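Local coordinates for UPF0434 family protein (Haloferax volcanii, PDB 6F5Z) that probably serves as the Trm112 activator subunit that partners methyltransferases, here in complex with the putative methyltransferase Hvo_0019, at residues M1-M6 with L18-D23; D11-S16 with L54-R59; G33-T38 with Y44-G49. One frame throughout, in Å; residues are numbered along the deposited sequence.

Interaction 1 of 3, residues M1-M6 with L18-D23; sequences MKESLM and LELEVD
L20 overlaps the outer part of E3 with CD2 alone, and both its methyls meet the sulfur of M6. The leucine springs from strand 18-22 with CG anti to its own backbone N (chi1 173°), which carries the branch out toward the N-terminal segment. From there L20 CD2 lies 3.8 Å from E3 OE2, and it keeps the same separation from CG and CD of E3. The methyl therefore rests across the stem and carboxylate of a glutamate extended from CA outward. M6 comes in at about a right angle to L20, its sulfur presented to the fork of the leucine: M6 SD is 4.0 Å from L20 CD1 and equally far from CD2. E3 begins the 3-10 segment 3-5 and M6 follows it, with M6 N bonded to E3 O at 3.0 Å; the three-residue spacing brings both side chains to the L20 side.

The polar end of E3 is engaged elsewhere too, since OE1 makes a salt bridge to R25. M6 and L20 also reach I46 of the central hairpin, and L20 touches L35, so the segment lies over one face of the sheet. Elsewhere in 1-6, M1 and L5 pack on S88 of the methyltransferase chain.

Only 119 Å² is buried between the segments. Between E3, M6 and L20 the attraction is probably mainly dispersive, although carboxylate OE2 also touches a methyl; the charge of E3 is probably balanced largely by R25 through OE1, and what joins 1-6 to the strand here depends on shape and apolar contact instead of directional bonds.

Interaction 2 of 3, residues D11-S16 with L54-R59; sequences DPLDKS and LPPDMR
L13 meets P56 and P55 by apolar contact alone. The end of L13 meets the CD-CG side of the P56 ring, L13 CD1 standing 3.9 Å from P56 CD. The other methyl is shared between P56 and P55, L13 CD2 lying 4.3 Å from P55 CB. L13 has CG anti to its carbonyl carbon (chi1 -69°), which leaves the fork facing the pair of prolines.

Hydrogen bonds shape each loop from within. D11 OD1 accepts L13 N at 3.0 Å, on the anti side but tilted well out of the carboxylate plane, and D14 OD1 takes S16 N at 3.1 Å from above its plane; each closes an Asx turn. In 54-59, R59 NE gives a nearly straight bond (176°) to L54 O at 3.0 Å, the acceptor lying in the guanidinium plane, so R59, the last residue modelled, folds back to the residue two before the 3-10 segment 56-58.

Charge points outward to the partner. K15 NZ, besides bonding to P12 O, forms salt bridges to D96 and E125 of the methyltransferase chain, while P55 packs on D93 of that chain. Both loops pack on Y44 of a Trm112-like fold (zinc beta-ribbon clan), and each also contributes residues to the methyltransferase interface.

Interaction 3 of 3, residues G33-T38 with Y44-G49; sequences GRLIGT and YPIEDG
Strands 33-37 and 44-47 run antiparallel, their axes 4.3 Å apart at closest approach and 158° between their directions, with G33 opposite I46, R34 opposite P45 and L35 opposite Y44. The L35-Y44 pair is bonded both ways, each at 2.8 Å: L35 N to Y44 O, and Y44 N to L35 O, the latter nearly along the C=O axis. At the other hydrogen-bonded pair the grip is uneven. I46 N meets G33 O at 2.9 Å, from above the carbonyl plane, whereas the return bond from G33 N to I46 O is longer, 3.3 Å, and bent to 144°.

L35, Y44 and I46 put their side chains on one face. I46 holds CG1 anti to its carbonyl carbon (chi1 -61°) and sends CD1 back over the neighbouring strand, 4.0 Å from L35 CG; the two branches cross obliquely. An alanine here, without CG1, CG2 and CD1, would probably leave a gap beside L35 and the backbone of R34 and take away part of the apolar surface that L20 and M6 touch. The Y44 ring presents its edge to L35 O, 3.5 Å from Y44 CD2, and its hydroxyl bonds to D11. On the opposite face R34 bends away, CB passing 3.7 Å from Y44 O, and its guanidinium makes salt bridges to D23 and E21.

The hairpin forms the middle of a four-stranded antiparallel sheet: strand 18-22 bonds along the far side of 33-37, and 50-51 borders 43-47. I46 also touches I30 of strand 29-31, while P12, L13 and R59 from the loops touch Y44.

Strand 33-37 of interaction 3 sits beside strand 18-22 of interaction 1 in one sheet, and the centres of the two interactions are about 7 Å apart; E19 O and I36 N lie 2.8 Å from each other, a probable hydrogen bond. Y44 ties interaction 3 to interaction 2, about 12 Å away between centres, through its OH, 2.7 Å from D11 OD1. Interactions 1 and 2 lie about 16 Å apart between centres, on opposite sides of the chain centre, yet L18 CG packs 3.7 Å from D11 N. Both adjoin the methyltransferase chain. Bound glycerol, probably from the crystallisation liquor, comes within about 4 Å of the L20 side chain and of the L35 side chain.

Interaction 1 of 3, residues M1-M6 with L18-D23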
# COMPACT_ATOMS: atom_id res chain seq x y z
N MET C 1 -22.94 -22.10 -6.57
CA MET C 1 -22.64 -20.89 -5.78
C MET C 1 -23.67 -20.79 -4.67
O MET C 1 -24.86 -21.01 -4.91
CB MET C 1 -22.70 -19.63 -6.67
CG MET C 1 -22.52 -18.33 -5.88
SD MET C 1 -22.60 -16.82 -6.89
CE MET C 1 -20.95 -16.87 -7.77
N LYS C 2 -23.24 -20.36 -3.47
CA LYS C 2 -24.18 -20.18 -2.36
C LYS C 2 -25.19 -19.10 -2.68
O LYS C 2 -24.82 -18.02 -3.11
CB LYS C 2 -23.40 -19.75 -1.11
CG LYS C 2 -22.70 -20.86 -0.39
CD LYS C 2 -21.88 -20.22 0.77
CE LYS C 2 -21.74 -21.09 1.99
NZ LYS C 2 -22.92 -20.96 2.90
N GLU C 3 -26.48 -19.36 -2.40
CA GLU C 3 -27.51 -18.35 -2.61
C GLU C 3 -27.24 -17.09 -1.77
O GLU C 3 -27.50 -15.97 -2.21
CB GLU C 3 -28.90 -18.96 -2.32
CG GLU C 3 -30.03 -17.98 -2.53
CD GLU C 3 -31.41 -18.57 -2.27
OE1 GLU C 3 -31.51 -19.78 -1.98
OE2 GLU C 3 -32.40 -17.82 -2.43
N SER C 4 -26.69 -17.28 -0.56
CA SER C 4 -26.31 -16.15 0.31
C SER C 4 -25.24 -15.22 -0.32
O SER C 4 -25.12 -14.07 0.11
CB SER C 4 -25.84 -16.63 1.68
OG SER C 4 -24.68 -17.41 1.51
N LEU C 5 -24.43 -15.71 -1.28
CA LEU C 5 -23.41 -14.88 -1.95
C LEU C 5 -24.01 -14.10 -3.10
O LEU C 5 -23.40 -13.17 -3.61
CB LEU C 5 -22.26 -15.75 -2.48
CG LEU C 5 -21.07 -16.04 -1.53
CD1 LEU C 5 -21.53 -16.53 -0.17
CD2 LEU C 5 -20.16 -17.06 -2.14
N MET C 6 -25.23 -14.47 -3.55
CA MET C 6 -25.83 -13.81 -4.71
C MET C 6 -26.46 -12.48 -4.42
O MET C 6 -26.86 -11.79 -5.36
CB MET C 6 -26.87 -14.75 -5.33
CG MET C 6 -26.25 -16.03 -5.77
SD MET C 6 -27.53 -17.10 -6.49
CE MET C 6 -26.56 -18.48 -6.91
N LEU C 18 -31.29 -9.13 -10.35
CA LEU C 18 -31.51 -10.42 -10.99
C LEU C 18 -32.51 -11.20 -10.16
O LEU C 18 -32.50 -11.17 -8.93
CB LEU C 18 -30.21 -11.26 -11.03
CG LEU C 18 -29.11 -10.62 -11.88
CD1 LEU C 18 -27.72 -11.17 -11.44
CD2 LEU C 18 -29.31 -10.88 -13.39
N GLU C 19 -33.33 -11.98 -10.85
CA GLU C 19 -34.27 -12.91 -10.22
C GLU C 19 -33.59 -14.28 -10.29
O GLU C 19 -33.16 -14.68 -11.36
CB GLU C 19 -35.58 -12.93 -11.05
CG GLU C 19 -36.62 -13.96 -10.63
CD GLU C 19 -37.59 -14.40 -11.71
OE1 GLU C 19 -38.06 -15.56 -11.64
OE2 GLU C 19 -37.88 -13.60 -12.63
N LEU C 20 -33.58 -15.00 -9.18
CA LEU C 20 -33.04 -16.35 -9.15
C LEU C 20 -34.14 -17.38 -9.35
O LEU C 20 -35.16 -17.34 -8.63
CB LEU C 20 -32.33 -16.60 -7.80
CG LEU C 20 -31.85 -18.03 -7.52
CD1 LEU C 20 -30.72 -18.44 -8.49
CD2 LEU C 20 -31.40 -18.18 -6.10
N GLU C 21 -33.90 -18.32 -10.27
CA GLU C 21 -34.72 -19.52 -10.48
C GLU C 21 -33.81 -20.71 -10.14
O GLU C 21 -32.67 -20.79 -10.65
CB GLU C 21 -35.21 -19.65 -11.92
CG GLU C 21 -36.22 -18.60 -12.31
CD GLU C 21 -36.88 -18.87 -13.65
OE1 GLU C 21 -36.40 -19.76 -14.39
OE2 GLU C 21 -37.83 -18.13 -13.99
N VAL C 22 -34.28 -21.63 -9.29
CA VAL C 22 -33.48 -22.78 -8.88
C VAL C 22 -34.04 -24.07 -9.44
O VAL C 22 -35.24 -24.36 -9.27
CB VAL C 22 -33.43 -22.83 -7.33
CG1 VAL C 22 -32.66 -24.04 -6.83
CG2 VAL C 22 -32.82 -21.57 -6.74
N ASP C 23 -33.18 -24.87 -10.08
CA ASP C 23 -33.57 -26.18 -10.55
C ASP C 23 -32.98 -27.27 -9.70
O ASP C 23 -33.58 -28.33 -9.60
CB ASP C 23 -33.22 -26.40 -12.01
CG ASP C 23 -34.12 -25.58 -12.88
OD1 ASP C 23 -35.35 -25.86 -12.89
OD2 ASP C 23 -33.63 -24.62 -13.45

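Interaction 2 of 3, residues D11-S16 with L54-R59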
# COMPACT_ATOMS: atom_id res chain seq x y z
N ASP C 11 -27.23 -7.62 -12.84
CA ASP C 11 -27.10 -7.81 -14.26
C ASP C 11 -25.88 -7.02 -14.77
O ASP C 11 -25.79 -5.84 -14.52
CB ASP C 11 -28.37 -7.29 -14.95
CG ASP C 11 -28.54 -7.70 -16.39
OD1 ASP C 11 -27.52 -7.76 -17.13
OD2 ASP C 11 -29.70 -7.90 -16.81
N PRO C 12 -24.91 -7.66 -15.42
CA PRO C 12 -23.73 -6.89 -15.89
C PRO C 12 -24.06 -5.82 -16.90
O PRO C 12 -23.31 -4.85 -16.99
CB PRO C 12 -22.84 -7.96 -16.52
CG PRO C 12 -23.78 -9.10 -16.90
CD PRO C 12 -24.82 -9.09 -15.79
N LEU C 13 -25.21 -5.94 -17.61
CA LEU C 13 -25.50 -4.94 -18.65
C LEU C 13 -25.86 -3.59 -18.10
O LEU C 13 -25.38 -2.58 -18.60
CB LEU C 13 -26.64 -5.42 -19.54
CG LEU C 13 -26.33 -6.59 -20.45
CD1 LEU C 13 -27.60 -7.11 -21.08
CD2 LEU C 13 -25.36 -6.20 -21.56
N ASP C 14 -26.73 -3.55 -17.08
CA ASP C 14 -27.24 -2.28 -16.56
C ASP C 14 -27.26 -2.19 -15.03
O ASP C 14 -27.76 -1.20 -14.45
CB ASP C 14 -28.65 -2.01 -17.14
CG ASP C 14 -29.68 -3.00 -16.61
OD1 ASP C 14 -29.27 -4.01 -15.99
OD2 ASP C 14 -30.89 -2.74 -16.78
N LYS C 15 -26.68 -3.20 -14.37
CA LYS C 15 -26.55 -3.23 -12.92
C LYS C 15 -27.87 -3.34 -12.18
O LYS C 15 -27.94 -3.06 -10.98
CB LYS C 15 -25.70 -2.04 -12.36
CG LYS C 15 -24.44 -1.70 -13.18
CD LYS C 15 -23.55 -2.90 -13.51
CE LYS C 15 -22.40 -2.42 -14.34
NZ LYS C 15 -21.67 -3.55 -14.91
N SER C 16 -28.90 -3.84 -12.87
CA SER C 16 -30.20 -4.03 -12.26
C SER C 16 -30.27 -5.37 -11.52
O SER C 16 -29.40 -6.23 -11.64
CB SER C 16 -31.30 -3.92 -13.32
OG SER C 16 -31.03 -4.83 -14.36
N LEU C 54 -21.39 -13.50 -18.24
CA LEU C 54 -20.88 -12.76 -19.38
C LEU C 54 -22.06 -12.05 -20.02
O LEU C 54 -23.15 -12.64 -20.13
CB LEU C 54 -20.27 -13.68 -20.44
CG LEU C 54 -18.93 -14.29 -20.12
CD1 LEU C 54 -18.62 -15.33 -21.14
CD2 LEU C 54 -17.82 -13.22 -20.13
N PRO C 55 -21.82 -10.88 -20.63
CA PRO C 55 -22.88 -10.23 -21.42
C PRO C 55 -23.35 -11.17 -22.52
O PRO C 55 -22.56 -12.00 -23.00
CB PRO C 55 -22.16 -9.03 -22.05
CG PRO C 55 -21.06 -8.75 -21.16
CD PRO C 55 -20.58 -10.08 -20.66
N PRO C 56 -24.65 -11.14 -22.88
CA PRO C 56 -25.16 -12.09 -23.90
C PRO C 56 -24.39 -12.15 -25.22
O PRO C 56 -24.27 -13.24 -25.80
CB PRO C 56 -26.63 -11.63 -24.10
CG PRO C 56 -26.69 -10.24 -23.51
CD PRO C 56 -25.72 -10.26 -22.37
N ASP C 57 -23.82 -11.01 -25.69
CA ASP C 57 -23.04 -10.96 -26.94
C ASP C 57 -21.76 -11.84 -26.92
O ASP C 57 -21.25 -12.20 -27.98
CB ASP C 57 -22.68 -9.51 -27.30
CG ASP C 57 -23.86 -8.66 -27.76
OD1 ASP C 57 -24.88 -9.24 -28.18
OD2 ASP C 57 -23.75 -7.42 -27.71
N MET C 58 -21.28 -12.21 -25.71
CA MET C 58 -20.09 -13.05 -25.49
C MET C 58 -20.40 -14.54 -25.20
O MET C 58 -19.47 -15.31 -24.88
CB MET C 58 -19.26 -12.47 -24.35
CG MET C 58 -18.66 -11.15 -24.70
SD MET C 58 -17.71 -10.53 -23.31
CE MET C 58 -17.40 -8.84 -23.91
N ARG C 59 -21.68 -14.93 -25.29
CA ARG C 59 -22.13 -16.31 -25.05
C ARG C 59 -22.79 -16.88 -26.29
O ARG C 59 -23.47 -16.15 -27.00
CB ARG C 59 -23.10 -16.37 -23.87
CG ARG C 59 -22.43 -16.09 -22.53
CD ARG C 59 -23.35 -16.40 -21.36
NE ARG C 59 -24.26 -15.29 -21.07
CZ ARG C 59 -25.58 -15.35 -21.24
NH1 ARG C 59 -26.15 -16.46 -21.67
NH2 ARG C 59 -26.34 -14.30 -20.97

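Interaction 3 of 3, residues G33-T38 with Y44-G49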
# COMPACT_ATOMS: atom_id res chain seq x y z
N GLY C 33 -29.71 -23.67 -12.28
CA GLY C 33 -30.70 -22.62 -12.22
C GLY C 33 -30.30 -21.50 -13.15
O GLY C 33 -29.53 -21.71 -14.09
N ARG C 34 -30.86 -20.33 -12.89
CA ARG C 34 -30.52 -19.19 -13.72
C ARG C 34 -30.81 -17.91 -12.97
O ARG C 34 -31.63 -17.88 -12.05
CB ARG C 34 -31.27 -19.23 -15.07
CG ARG C 34 -32.78 -19.17 -14.92
CD ARG C 34 -33.54 -19.83 -16.09
NE ARG C 34 -33.04 -21.18 -16.31
CZ ARG C 34 -33.37 -22.24 -15.57
NH1 ARG C 34 -34.33 -22.14 -14.65
NH2 ARG C 34 -32.79 -23.41 -15.77
N LEU C 35 -30.13 -16.84 -13.38
CA LEU C 35 -30.31 -15.50 -12.86
C LEU C 35 -30.88 -14.70 -14.02
O LEU C 35 -30.29 -14.70 -15.11
CB LEU C 35 -28.93 -14.94 -12.43
CG LEU C 35 -28.45 -15.55 -11.12
CD1 LEU C 35 -26.92 -15.37 -10.94
CD2 LEU C 35 -29.18 -14.93 -9.92
N ILE C 36 -32.05 -14.09 -13.83
CA ILE C 36 -32.73 -13.40 -14.92
C ILE C 36 -32.79 -11.92 -14.67
O ILE C 36 -33.23 -11.49 -13.62
CB ILE C 36 -34.15 -13.99 -15.11
CG1 ILE C 36 -34.09 -15.52 -15.36
CG2 ILE C 36 -34.87 -13.27 -16.28
CD1 ILE C 36 -35.44 -16.23 -15.36
N GLY C 37 -32.32 -11.14 -15.66
CA GLY C 37 -32.37 -9.69 -15.55
C GLY C 37 -33.80 -9.19 -15.45
O GLY C 37 -34.59 -9.44 -16.37
N THR C 38 -34.14 -8.51 -14.35
CA THR C 38 -35.51 -7.98 -14.12
C THR C 38 -35.86 -6.84 -15.09
O THR C 38 -37.05 -6.48 -15.18
CB THR C 38 -35.65 -7.50 -12.67
OG1 THR C 38 -34.69 -6.50 -12.42
CG2 THR C 38 -35.55 -8.67 -11.63
N TYR C 44 -28.93 -15.58 -17.37
CA TYR C 44 -27.54 -15.93 -17.03
C TYR C 44 -27.60 -17.30 -16.35
O TYR C 44 -28.10 -17.41 -15.22
CB TYR C 44 -26.95 -14.85 -16.12
CG TYR C 44 -26.96 -13.51 -16.82
CD1 TYR C 44 -26.01 -13.20 -17.79
CD2 TYR C 44 -27.89 -12.52 -16.48
CE1 TYR C 44 -26.01 -11.98 -18.45
CE2 TYR C 44 -27.88 -11.27 -17.11
CZ TYR C 44 -26.94 -11.01 -18.10
OH TYR C 44 -26.88 -9.80 -18.77
N PRO C 45 -27.16 -18.37 -17.03
CA PRO C 45 -27.33 -19.71 -16.45
C PRO C 45 -26.38 -19.99 -15.31
O PRO C 45 -25.25 -19.51 -15.33
CB PRO C 45 -27.07 -20.64 -17.63
CG PRO C 45 -26.04 -19.88 -18.46
CD PRO C 45 -26.47 -18.42 -18.34
N ILE C 46 -26.81 -20.84 -14.37
CA ILE C 46 -25.95 -21.34 -13.30
C ILE C 46 -25.78 -22.80 -13.64
O ILE C 46 -26.78 -23.53 -13.71
CB ILE C 46 -26.60 -21.18 -11.93
CG1 ILE C 46 -26.88 -19.69 -11.63
CG2 ILE C 46 -25.75 -21.84 -10.85
CD1 ILE C 46 -27.83 -19.41 -10.39
N GLU C 47 -24.54 -23.20 -13.94
CA GLU C 47 -24.24 -24.51 -14.47
C GLU C 47 -23.27 -25.17 -13.56
O GLU C 47 -22.16 -24.67 -13.40
CB GLU C 47 -23.65 -24.38 -15.89
CG GLU C 47 -24.56 -23.62 -16.82
CD GLU C 47 -23.91 -23.20 -18.12
OE1 GLU C 47 -22.70 -22.87 -18.14
OE2 GLU C 47 -24.61 -23.27 -19.15
N ASP C 48 -23.69 -26.27 -12.93
CA ASP C 48 -22.86 -26.98 -11.95
C ASP C 48 -22.27 -25.99 -10.92
O ASP C 48 -21.05 -26.00 -10.61
CB ASP C 48 -21.74 -27.82 -12.61
CG ASP C 48 -21.11 -28.82 -11.66
OD1 ASP C 48 -21.79 -29.24 -10.71
OD2 ASP C 48 -19.88 -29.10 -11.81
N GLY C 49 -23.12 -25.07 -10.46
CA GLY C 49 -22.77 -24.11 -9.43
C GLY C 49 -22.06 -22.84 -9.89
O GLY C 49 -21.80 -21.94 -9.07